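Local coordinates for protein ORF98 PTP-2 (Cydia pomonella granulosis virus, PDB 6I28) that probably removes phosphate from tyrosine and serine or threonine residues of proteins, possibly MAP kinases, as a viral member of the dual-specificity phosphatase family, at residues V27-R31 against P52-Y58; G107-T113 against V140-F146; G152-Y156 against V164-E168. One frame throughout, in Å; residues are numbered along the deposited sequence.

Contact 1. Residues V27-R31 against P52-Y58; sequences VIAMR and PIKRALY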
loop_
_atom_site.group_PDB
_atom_site.type_symbol
_atom_site.label_atom_id
_atom_site.label_comp_id
_atom_site.label_asym_id
_atom_site.label_seq_id
_atom_site.Cartn_x
_atom_site.Cartn_y
_atom_site.Cartn_z
ATOM N N VAL A 27 2.753 11.069 -16.062
ATOM C CA VAL A 27 3.431 11.413 -14.825
ATOM C C VAL A 27 3.105 12.839 -14.413
ATOM O O VAL A 27 3.255 13.178 -13.239
ATOM C CB VAL A 27 4.950 11.222 -14.959
ATOM C CG1 VAL A 27 5.278 9.763 -15.196
ATOM C CG2 VAL A 27 5.488 12.047 -16.092
ATOM N N ILE A 28 2.695 13.694 -15.354
ATOM C CA ILE A 28 2.414 15.096 -15.027
ATOM C C ILE A 28 1.167 15.198 -14.166
ATOM O O ILE A 28 1.141 15.914 -13.153
ATOM C CB ILE A 28 2.267 15.943 -16.309
ATOM C CG1 ILE A 28 3.571 15.911 -17.107
ATOM C CG2 ILE A 28 1.906 17.362 -15.954
ATOM C CD1 ILE A 28 4.736 16.603 -16.442
ATOM N N ALA A 29 0.107 14.495 -14.556
ATOM C CA ALA A 29 -1.062 14.380 -13.691
ATOM C C ALA A 29 -0.686 13.836 -12.310
ATOM O O ALA A 29 -1.125 14.355 -11.287
ATOM C CB ALA A 29 -2.104 13.497 -14.371
ATOM N N MET A 30 0.130 12.779 -12.259
ATOM C CA MET A 30 0.539 12.207 -10.991
ATOM C C MET A 30 1.325 13.215 -10.170
ATOM O O MET A 30 1.096 13.372 -8.973
ATOM C CB MET A 30 1.375 10.971 -11.252
ATOM C CG MET A 30 1.797 10.254 -10.015
ATOM S SD MET A 30 2.966 8.947 -10.383
ATOM C CE MET A 30 2.861 8.044 -8.911
ATOM N N ARG A 31 2.273 13.901 -10.800
ATOM C CA ARG A 31 3.028 14.925 -10.089
ATOM C C ARG A 31 2.107 16.011 -9.552
ATOM O O ARG A 31 2.251 16.436 -8.403
ATOM C CB ARG A 31 4.099 15.488 -11.026
ATOM C CG ARG A 31 4.944 16.600 -10.424
ATOM C CD ARG A 31 5.905 17.181 -11.472
ATOM N NE ARG A 31 6.465 18.471 -11.089
ATOM C CZ ARG A 31 7.585 18.630 -10.388
ATOM N NH1 ARG A 31 8.285 17.576 -9.987
ATOM N NH2 ARG A 31 8.016 19.864 -10.103
ATOM N N PRO A 52 11.338 6.738 -14.875
ATOM C CA PRO A 52 10.619 7.942 -15.329
ATOM C C PRO A 52 9.705 8.511 -14.270
ATOM O O PRO A 52 9.552 9.741 -14.174
ATOM C CB PRO A 52 9.809 7.437 -16.529
ATOM C CG PRO A 52 10.602 6.188 -17.015
ATOM C CD PRO A 52 11.157 5.578 -15.770
ATOM N N ILE A 53 9.046 7.652 -13.494
ATOM C CA ILE A 53 8.195 8.160 -12.426
ATOM C C ILE A 53 9.051 8.840 -11.369
ATOM O O ILE A 53 8.715 9.922 -10.889
ATOM C CB ILE A 53 7.338 7.042 -11.815
ATOM C CG1 ILE A 53 6.469 6.408 -12.889
ATOM C CG2 ILE A 53 6.453 7.614 -10.745
ATOM C CD1 ILE A 53 5.689 5.237 -12.387
ATOM N N LYS A 54 10.158 8.192 -10.971
ATOM C CA LYS A 54 11.070 8.804 -10.004
ATOM C C LYS A 54 11.555 10.157 -10.508
ATOM O O LYS A 54 11.594 11.132 -9.759
ATOM C CB LYS A 54 12.277 7.897 -9.748
ATOM C CG LYS A 54 11.968 6.737 -8.852
ATOM C CD LYS A 54 13.187 6.129 -8.130
ATOM C CE LYS A 54 12.706 5.098 -7.057
ATOM N NZ LYS A 54 13.732 4.671 -6.069
ATOM N N ARG A 55 11.949 10.225 -11.778
ATOM C CA ARG A 55 12.472 11.466 -12.322
ATOM C C ARG A 55 11.406 12.554 -12.324
ATOM O O ARG A 55 11.670 13.699 -11.944
ATOM C CB ARG A 55 13.004 11.232 -13.738
ATOM C CG ARG A 55 13.828 12.418 -14.278
ATOM C CD ARG A 55 14.718 12.037 -15.509
ATOM N NE ARG A 55 15.289 10.703 -15.333
ATOM C CZ ARG A 55 15.169 9.710 -16.203
ATOM N NH1 ARG A 55 14.519 9.895 -17.336
ATOM N NH2 ARG A 55 15.714 8.535 -15.933
ATOM N N ALA A 56 10.181 12.214 -12.718
ATOM C CA ALA A 56 9.173 13.256 -12.864
ATOM C C ALA A 56 8.731 13.770 -11.510
ATOM O O ALA A 56 8.510 14.974 -11.348
ATOM C CB ALA A 56 7.975 12.735 -13.655
ATOM N N LEU A 57 8.587 12.871 -10.523
ATOM C CA LEU A 57 8.192 13.320 -9.188
ATOM C C LEU A 57 9.325 14.048 -8.470
ATOM O O LEU A 57 9.092 15.023 -7.745
ATOM C CB LEU A 57 7.750 12.139 -8.355
ATOM C CG LEU A 57 6.524 11.376 -8.868
ATOM C CD1 LEU A 57 6.118 10.380 -7.836
ATOM C CD2 LEU A 57 5.391 12.333 -9.132
ATOM N N TYR A 58 10.552 13.573 -8.648
ATOM C CA TYR A 58 11.754 14.228 -8.153
ATOM C C TYR A 58 11.721 14.421 -6.640
ATOM O O TYR A 58 12.060 15.479 -6.119
ATOM C CB TYR A 58 12.015 15.565 -8.844
ATOM C CG TYR A 58 13.481 15.807 -8.996
ATOM C CD1 TYR A 58 14.198 15.194 -10.008
ATOM C CD2 TYR A 58 14.174 16.638 -8.116
ATOM C CE1 TYR A 58 15.542 15.408 -10.147
ATOM C CE2 TYR A 58 15.522 16.858 -8.259
ATOM C CZ TYR A 58 16.203 16.244 -9.270
ATOM O OH TYR A 58 17.555 16.484 -9.425
#
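Arg-31 reaches across to the last turn of helix 51-57 and gives NH1 to the carbonyl oxygen of Ala-56, the two atoms 2.9 Å apart. The nitrogen lies in the plane of that carbonyl, with a C=O...N angle of 159°, but the N-H points less squarely at the oxygen, at 141°, and the oxygen sits somewhat out of the guanidinium plane. The arginine gets this far because CG is anti to the backbone N and the chain then runs extended to NE. On the way its CD passes 3.4 Å from the same Ala-56 O, while its CB rests against Leu-57 CD2 at 3.9 Å.

Apolar contacts fill the rest of the interface. Val-27 presents CG2 to the methyl of Ala-56, CG2 to CB 3.5 Å, and its CG1 leans more loosely toward Ile-53 CG1. Deeper in, Met-30 is stretched out from CG, its chain roughly perpendicular to both Ile-53 and Leu-57. SD touches Ile-53 CG2 at 3.8 Å, and the terminal CE lies 4.1 Å from Leu-57 CD1.

Behind this shell, Met-30 and Ile-53 both touch Phe-23 and His-103, while Leu-57 is set against Val-42 and His-64, so the pair of helices is seated on the central sheet. The axes of the two short helical segments approach to 9.5 Å with a crossing angle of -48°. Tyr-58, the first residue past the helix, has positive phi, and Arg-35 brings a second guanidinium close to that of Arg-31.

A positive group is thus placed at the C-terminal end of helix 51-57, where it would be expected to interact favourably with the partial negative charge of the terminal carbonyls; methionine, isoleucine and leucine supply the buried grip beneath it.

Contact 2. Residues G107-T113 against V140-F146; sequences GVSRSAT and VHPSEHF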
loop_
_atom_site.group_PDB
_atom_site.type_symbol
_atom_site.label_atom_id
_atom_site.label_comp_id
_atom_site.label_asym_id
_atom_site.label_seq_id
_atom_site.Cartn_x
_atom_site.Cartn_y
_atom_site.Cartn_z
ATOM N N GLY A 107 -4.422 0.536 -9.074
ATOM C CA GLY A 107 -4.783 0.921 -7.732
ATOM C C GLY A 107 -5.884 0.104 -7.080
ATOM O O GLY A 107 -6.579 0.642 -6.205
ATOM N N VAL A 108 -6.043 -1.170 -7.459
ATOM C CA VAL A 108 -7.085 -2.016 -6.863
ATOM C C VAL A 108 -6.544 -3.305 -6.262
ATOM O O VAL A 108 -7.288 -3.961 -5.501
ATOM C CB VAL A 108 -8.204 -2.337 -7.877
ATOM C CG1 VAL A 108 -8.949 -1.034 -8.350
ATOM C CG2 VAL A 108 -7.678 -3.158 -9.068
ATOM N N SER A 109 -5.319 -3.741 -6.566
ATOM C CA SER A 109 -4.825 -5.031 -6.080
ATOM C C SER A 109 -3.445 -4.917 -5.412
ATOM O O SER A 109 -3.358 -4.960 -4.178
ATOM C CB SER A 109 -4.808 -6.030 -7.237
ATOM O OG SER A 109 -4.400 -7.316 -6.783
ATOM N N ARG A 110 -2.365 -4.717 -6.178
ATOM C CA ARG A 110 -1.046 -4.640 -5.548
ATOM C C ARG A 110 -1.001 -3.562 -4.465
ATOM O O ARG A 110 -0.709 -3.845 -3.298
ATOM C CB ARG A 110 0.042 -4.344 -6.588
ATOM C CG ARG A 110 0.782 -5.564 -7.114
ATOM C CD ARG A 110 1.683 -5.314 -8.281
ATOM N NE ARG A 110 0.935 -4.847 -9.430
ATOM C CZ ARG A 110 1.401 -4.721 -10.659
ATOM N NH1 ARG A 110 2.649 -5.054 -10.953
ATOM N NH2 ARG A 110 0.592 -4.272 -11.605
ATOM N N SER A 111 -1.233 -2.294 -4.860
ATOM C CA SER A 111 -1.150 -1.165 -3.918
ATOM C C SER A 111 -2.166 -1.328 -2.797
ATOM O O SER A 111 -1.850 -1.103 -1.604
ATOM C CB SER A 111 -1.366 0.157 -4.665
ATOM O OG SER A 111 -2.601 0.121 -5.388
ATOM N N ALA A 112 -3.382 -1.785 -3.152
ATOM C CA ALA A 112 -4.419 -1.965 -2.138
ATOM C C ALA A 112 -4.021 -3.016 -1.102
ATOM O O ALA A 112 -4.333 -2.878 0.087
ATOM C CB ALA A 112 -5.737 -2.364 -2.787
ATOM N N THR A 113 -3.317 -4.061 -1.536
ATOM C CA THR A 113 -2.842 -5.093 -0.628
ATOM C C THR A 113 -1.914 -4.524 0.436
ATOM O O THR A 113 -2.053 -4.800 1.629
ATOM C CB THR A 113 -2.188 -6.201 -1.441
ATOM O OG1 THR A 113 -3.216 -6.932 -2.155
ATOM C CG2 THR A 113 -1.432 -7.242 -0.562
ATOM N N VAL A 140 -11.644 -1.501 -4.028
ATOM C CA VAL A 140 -10.443 -2.282 -4.300
ATOM C C VAL A 140 -10.843 -3.747 -4.407
ATOM O O VAL A 140 -11.943 -4.149 -3.991
ATOM C CB VAL A 140 -9.380 -2.068 -3.195
ATOM C CG1 VAL A 140 -8.938 -0.640 -3.176
ATOM C CG2 VAL A 140 -10.005 -2.460 -1.831
ATOM N N HIS A 141 -9.960 -4.543 -4.994
ATOM C CA HIS A 141 -10.236 -5.955 -5.241
ATOM C C HIS A 141 -8.910 -6.710 -5.327
ATOM O O HIS A 141 -8.435 -7.023 -6.429
ATOM C CB HIS A 141 -11.052 -6.146 -6.524
ATOM C CG HIS A 141 -11.691 -7.496 -6.629
ATOM N ND1 HIS A 141 -11.450 -8.358 -7.679
ATOM C CD2 HIS A 141 -12.546 -8.144 -5.804
ATOM C CE1 HIS A 141 -12.147 -9.469 -7.509
ATOM N NE2 HIS A 141 -12.827 -9.362 -6.384
ATOM N N PRO A 142 -8.297 -7.030 -4.191
ATOM C CA PRO A 142 -7.025 -7.755 -4.224
ATOM C C PRO A 142 -7.192 -9.125 -4.853
ATOM O O PRO A 142 -8.177 -9.836 -4.613
ATOM C CB PRO A 142 -6.628 -7.852 -2.741
ATOM C CG PRO A 142 -7.357 -6.720 -2.080
ATOM C CD PRO A 142 -8.678 -6.648 -2.820
ATOM N N SER A 143 -6.233 -9.487 -5.686
ATOM C CA SER A 143 -6.248 -10.829 -6.243
ATOM C C SER A 143 -6.291 -11.879 -5.144
ATOM O O SER A 143 -5.794 -11.670 -4.037
ATOM C CB SER A 143 -5.021 -11.054 -7.109
ATOM O OG SER A 143 -4.867 -9.990 -8.043
ATOM N N GLU A 144 -6.835 -13.043 -5.491
ATOM C CA GLU A 144 -7.043 -14.081 -4.487
ATOM C C GLU A 144 -5.760 -14.405 -3.726
ATOM O O GLU A 144 -5.788 -14.593 -2.502
ATOM C CB GLU A 144 -7.598 -15.356 -5.129
ATOM C CG GLU A 144 -9.104 -15.413 -5.141
ATOM C CD GLU A 144 -9.642 -16.754 -5.636
ATOM O OE1 GLU A 144 -10.571 -16.741 -6.477
ATOM O OE2 GLU A 144 -9.142 -17.812 -5.179
ATOM N N HIS A 145 -4.623 -14.498 -4.425
ATOM C CA HIS A 145 -3.405 -14.878 -3.705
ATOM C C HIS A 145 -2.932 -13.779 -2.756
ATOM O O HIS A 145 -2.270 -14.069 -1.747
ATOM C CB HIS A 145 -2.284 -15.281 -4.671
ATOM C CG HIS A 145 -1.702 -14.150 -5.455
ATOM N ND1 HIS A 145 -2.353 -13.579 -6.536
ATOM C CD2 HIS A 145 -0.511 -13.516 -5.357
ATOM C CE1 HIS A 145 -1.596 -12.627 -7.053
ATOM N NE2 HIS A 145 -0.481 -12.555 -6.343
ATOM N N PHE A 146 -3.244 -12.516 -3.045
ATOM C CA PHE A 146 -2.945 -11.467 -2.063
ATOM C C PHE A 146 -3.880 -11.571 -0.856
ATOM O O PHE A 146 -3.477 -11.269 0.270
ATOM C CB PHE A 146 -3.045 -10.067 -2.660
ATOM C CG PHE A 146 -1.974 -9.753 -3.640
ATOM C CD1 PHE A 146 -0.664 -10.158 -3.430
ATOM C CD2 PHE A 146 -2.251 -8.998 -4.751
ATOM C CE1 PHE A 146 0.295 -9.891 -4.388
ATOM C CE2 PHE A 146 -1.253 -8.694 -5.687
ATOM C CZ PHE A 146 0.020 -9.127 -5.472
#
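Ser-143 donates its amide to Ser-109 OG, 3.0 Å from N to OG and nearly straight at 164°, tying the loop before helix 144-151 to the one before helix 110-123; the hydroxyl is swung to receive it by standing anti to its own backbone N (chi1 -177°). A second bond lies further back along the chain, where His-141 N donates to Val-108 O over 2.8 Å, from a position tilted out of the carbonyl plane. Asp-71 bonds both serine hydroxyls, one through each carboxylate oxygen, and so bridges the two loops.

A third hydroxyl bonds within its own segment. Thr-113 OG1 turns back to Ser-109 O at 2.8 Å, coming from above the carbonyl plane, and that oxygen also accepts the amide of Thr-113.

Phe-146 packs against two of these hydroxyls: its CB lies 3.2 Å from Thr-113 OG1, and the ring edge at CD2 faces Ser-109 OG at 3.4 Å. Of the apolar contacts, Arg-110 passes CG by the far end of the ring, 4.0 Å from Phe-146 CZ, while its guanidinium is held by Asp-47 and Cys-69. Ala-112 CB sits on Val-140 CG1 at 3.7 Å.

Residues 107-110 are the last part of the phosphate-binding P-loop of this family, the CX5R signature that starts at Cys-104 and ends at Arg-110, and 111-113 continue into helix 110-123.

Contact 3. Residues G152-Y156 against V164-E168; sequences GKCVY and VVRVE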
loop_
_atom_site.group_PDB
_atom_site.type_symbol
_atom_site.label_atom_id
_atom_site.label_comp_id
_atom_site.label_asym_id
_atom_site.label_seq_id
_atom_site.Cartn_x
_atom_site.Cartn_y
_atom_site.Cartn_z
ATOM N N GLY A 152 -3.006 -14.912 5.878
ATOM C CA GLY A 152 -1.937 -15.695 6.464
ATOM C C GLY A 152 -1.094 -14.959 7.481
ATOM O O GLY A 152 -0.357 -15.618 8.232
ATOM N N LYS A 153 -1.193 -13.627 7.536
ATOM C CA LYS A 153 -0.511 -12.854 8.561
ATOM C C LYS A 153 -1.293 -12.800 9.869
ATOM O O LYS A 153 -0.789 -12.257 10.857
ATOM C CB LYS A 153 -0.263 -11.413 8.095
ATOM C CG LYS A 153 0.483 -11.255 6.790
ATOM C CD LYS A 153 1.744 -12.069 6.664
ATOM C CE LYS A 153 2.783 -11.645 7.600
ATOM N NZ LYS A 153 4.079 -12.245 7.121
ATOM N N CYS A 154 -2.522 -13.290 9.903
ATOM C CA CYS A 154 -3.341 -13.206 11.097
ATOM C C CYS A 154 -3.289 -14.522 11.853
ATOM O O CYS A 154 -3.454 -15.588 11.263
ATOM C CB CYS A 154 -4.802 -12.873 10.798
ATOM S SG CYS A 154 -5.078 -11.505 9.708
ATOM N N VAL A 155 -3.033 -14.439 13.146
ATOM C CA VAL A 155 -3.057 -15.585 14.045
ATOM C C VAL A 155 -4.229 -15.413 14.988
ATOM O O VAL A 155 -4.510 -14.306 15.460
ATOM C CB VAL A 155 -1.723 -15.673 14.812
ATOM C CG1 VAL A 155 -1.754 -16.841 15.783
ATOM C CG2 VAL A 155 -0.579 -15.760 13.837
ATOM N N TYR A 156 -4.965 -16.498 15.223
ATOM C CA TYR A 156 -6.052 -16.464 16.167
ATOM C C TYR A 156 -5.660 -17.351 17.324
ATOM O O TYR A 156 -5.406 -18.546 17.120
ATOM C CB TYR A 156 -7.349 -16.953 15.515
ATOM C CG TYR A 156 -7.734 -16.122 14.326
ATOM C CD1 TYR A 156 -7.182 -16.369 13.056
ATOM C CD2 TYR A 156 -8.653 -15.086 14.460
ATOM C CE1 TYR A 156 -7.527 -15.607 11.975
ATOM C CE2 TYR A 156 -8.985 -14.289 13.357
ATOM C CZ TYR A 156 -8.407 -14.548 12.123
ATOM O OH TYR A 156 -8.757 -13.781 11.023
ATOM N N VAL A 164 -8.551 -14.198 20.081
ATOM C CA VAL A 164 -7.969 -12.867 19.898
ATOM C C VAL A 164 -7.139 -12.942 18.635
ATOM O O VAL A 164 -6.395 -13.906 18.448
ATOM C CB VAL A 164 -7.072 -12.480 21.087
ATOM C CG1 VAL A 164 -6.221 -11.197 20.770
ATOM C CG2 VAL A 164 -7.851 -12.278 22.349
ATOM N N VAL A 165 -7.277 -11.998 17.784
ATOM C CA VAL A 165 -6.473 -11.930 16.567
ATOM C C VAL A 165 -5.198 -11.140 16.832
ATOM O O VAL A 165 -5.203 -10.110 17.526
ATOM C CB VAL A 165 -7.285 -11.313 15.411
ATOM C CG1 VAL A 165 -7.525 -9.823 15.647
ATOM C CG2 VAL A 165 -6.586 -11.545 14.097
ATOM N N ARG A 166 -4.084 -11.650 16.313
ATOM C CA ARG A 166 -2.834 -10.900 16.266
ATOM C C ARG A 166 -2.410 -10.809 14.809
ATOM O O ARG A 166 -2.373 -11.825 14.109
ATOM C CB ARG A 166 -1.706 -11.552 17.076
ATOM C CG ARG A 166 -1.648 -11.069 18.546
ATOM C CD ARG A 166 -0.536 -11.740 19.345
ATOM N NE ARG A 166 -1.036 -12.920 20.068
ATOM C CZ ARG A 166 -1.931 -12.891 21.067
ATOM N NH1 ARG A 166 -2.440 -11.734 21.501
ATOM N NH2 ARG A 166 -2.311 -14.029 21.642
ATOM N N VAL A 167 -2.065 -9.617 14.354
ATOM C CA VAL A 167 -1.560 -9.453 13.002
ATOM C C VAL A 167 -0.050 -9.340 13.062
ATOM O O VAL A 167 0.489 -8.381 13.640
ATOM C CB VAL A 167 -2.161 -8.218 12.307
ATOM C CG1 VAL A 167 -1.659 -8.111 10.926
ATOM C CG2 VAL A 167 -3.688 -8.389 12.258
ATOM N N GLU A 168 0.610 -10.278 12.404
ATOM C CA GLU A 168 2.054 -10.327 12.310
ATOM C C GLU A 168 2.578 -9.544 11.108
ATOM O O GLU A 168 3.765 -9.325 11.053
ATOM C CB GLU A 168 2.527 -11.781 12.203
ATOM C CG GLU A 168 2.072 -12.663 13.363
ATOM C CD GLU A 168 2.606 -14.125 13.317
ATOM O OE1 GLU A 168 2.902 -14.697 14.389
ATOM O OE2 GLU A 168 2.698 -14.698 12.220
ATOM O OXT GLU A 168 1.889 -9.145 10.181
#
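Tyr-156 and Val-165 lie side by side on one face of a two-stranded antiparallel hairpin, pointing the same way from a non-hydrogen-bonded pair. Val-165 CG2 stands over the face of the tyrosine ring, 4.2 Å from its centroid and 28° off the ring normal, a CH-pi contact. Standing anti to the backbone N, the same methyl also meets Cys-154 CB at 4.0 Å. Next along this face, Cys-154 SG turns to Val-167 CG2, and both residues rest on Met-120 of helix 110-123.

Val-155 and Arg-166 look out from the other face and form the hydrogen-bonded pair: Val-155 N to Arg-166 O is 2.9 Å, and Arg-166 N to Val-155 O is 2.8 Å. Two residues away along each segment, Glu-168 N donates almost straight to Lys-153 O, again at 2.9 Å. The lysine chain curls at chi2 and chi3, bringing CE within 3.7 Å of Glu-168 OXT, a terminal carboxylate oxygen that is bonded by Tyr-117 OH.

The chain end is therefore anchored by a backbone bond and a tyrosine hydroxyl, while the lysine charge, not in contact with the side-chain carboxylate of Glu-168, could add a weak attraction.

The three contacts follow one another along the chain, and none touches another. Contact 2 is the deep one, its centre about 9 Å from the centre of the chain, with the signature loop: the side chain of Arg-110 comes within about 3 Å of a bound calcium ion. Contact 1 lies on one side, its centre about 23 Å from that of contact 2; its Ile-53 side chain is about 12 Å from a bound calcium ion. Contact 3 lies across the chain's centre from contact 1, with centres about 37 Å apart. Contacts 2 and 3 are joined by sequence, since helix 144-151 leads into strand 154-159, and their nearest atoms are about 7 Å apart. Helix 110-123 begins in contact 2 and carries Tyr-117 and Met-120, which touch contact 3.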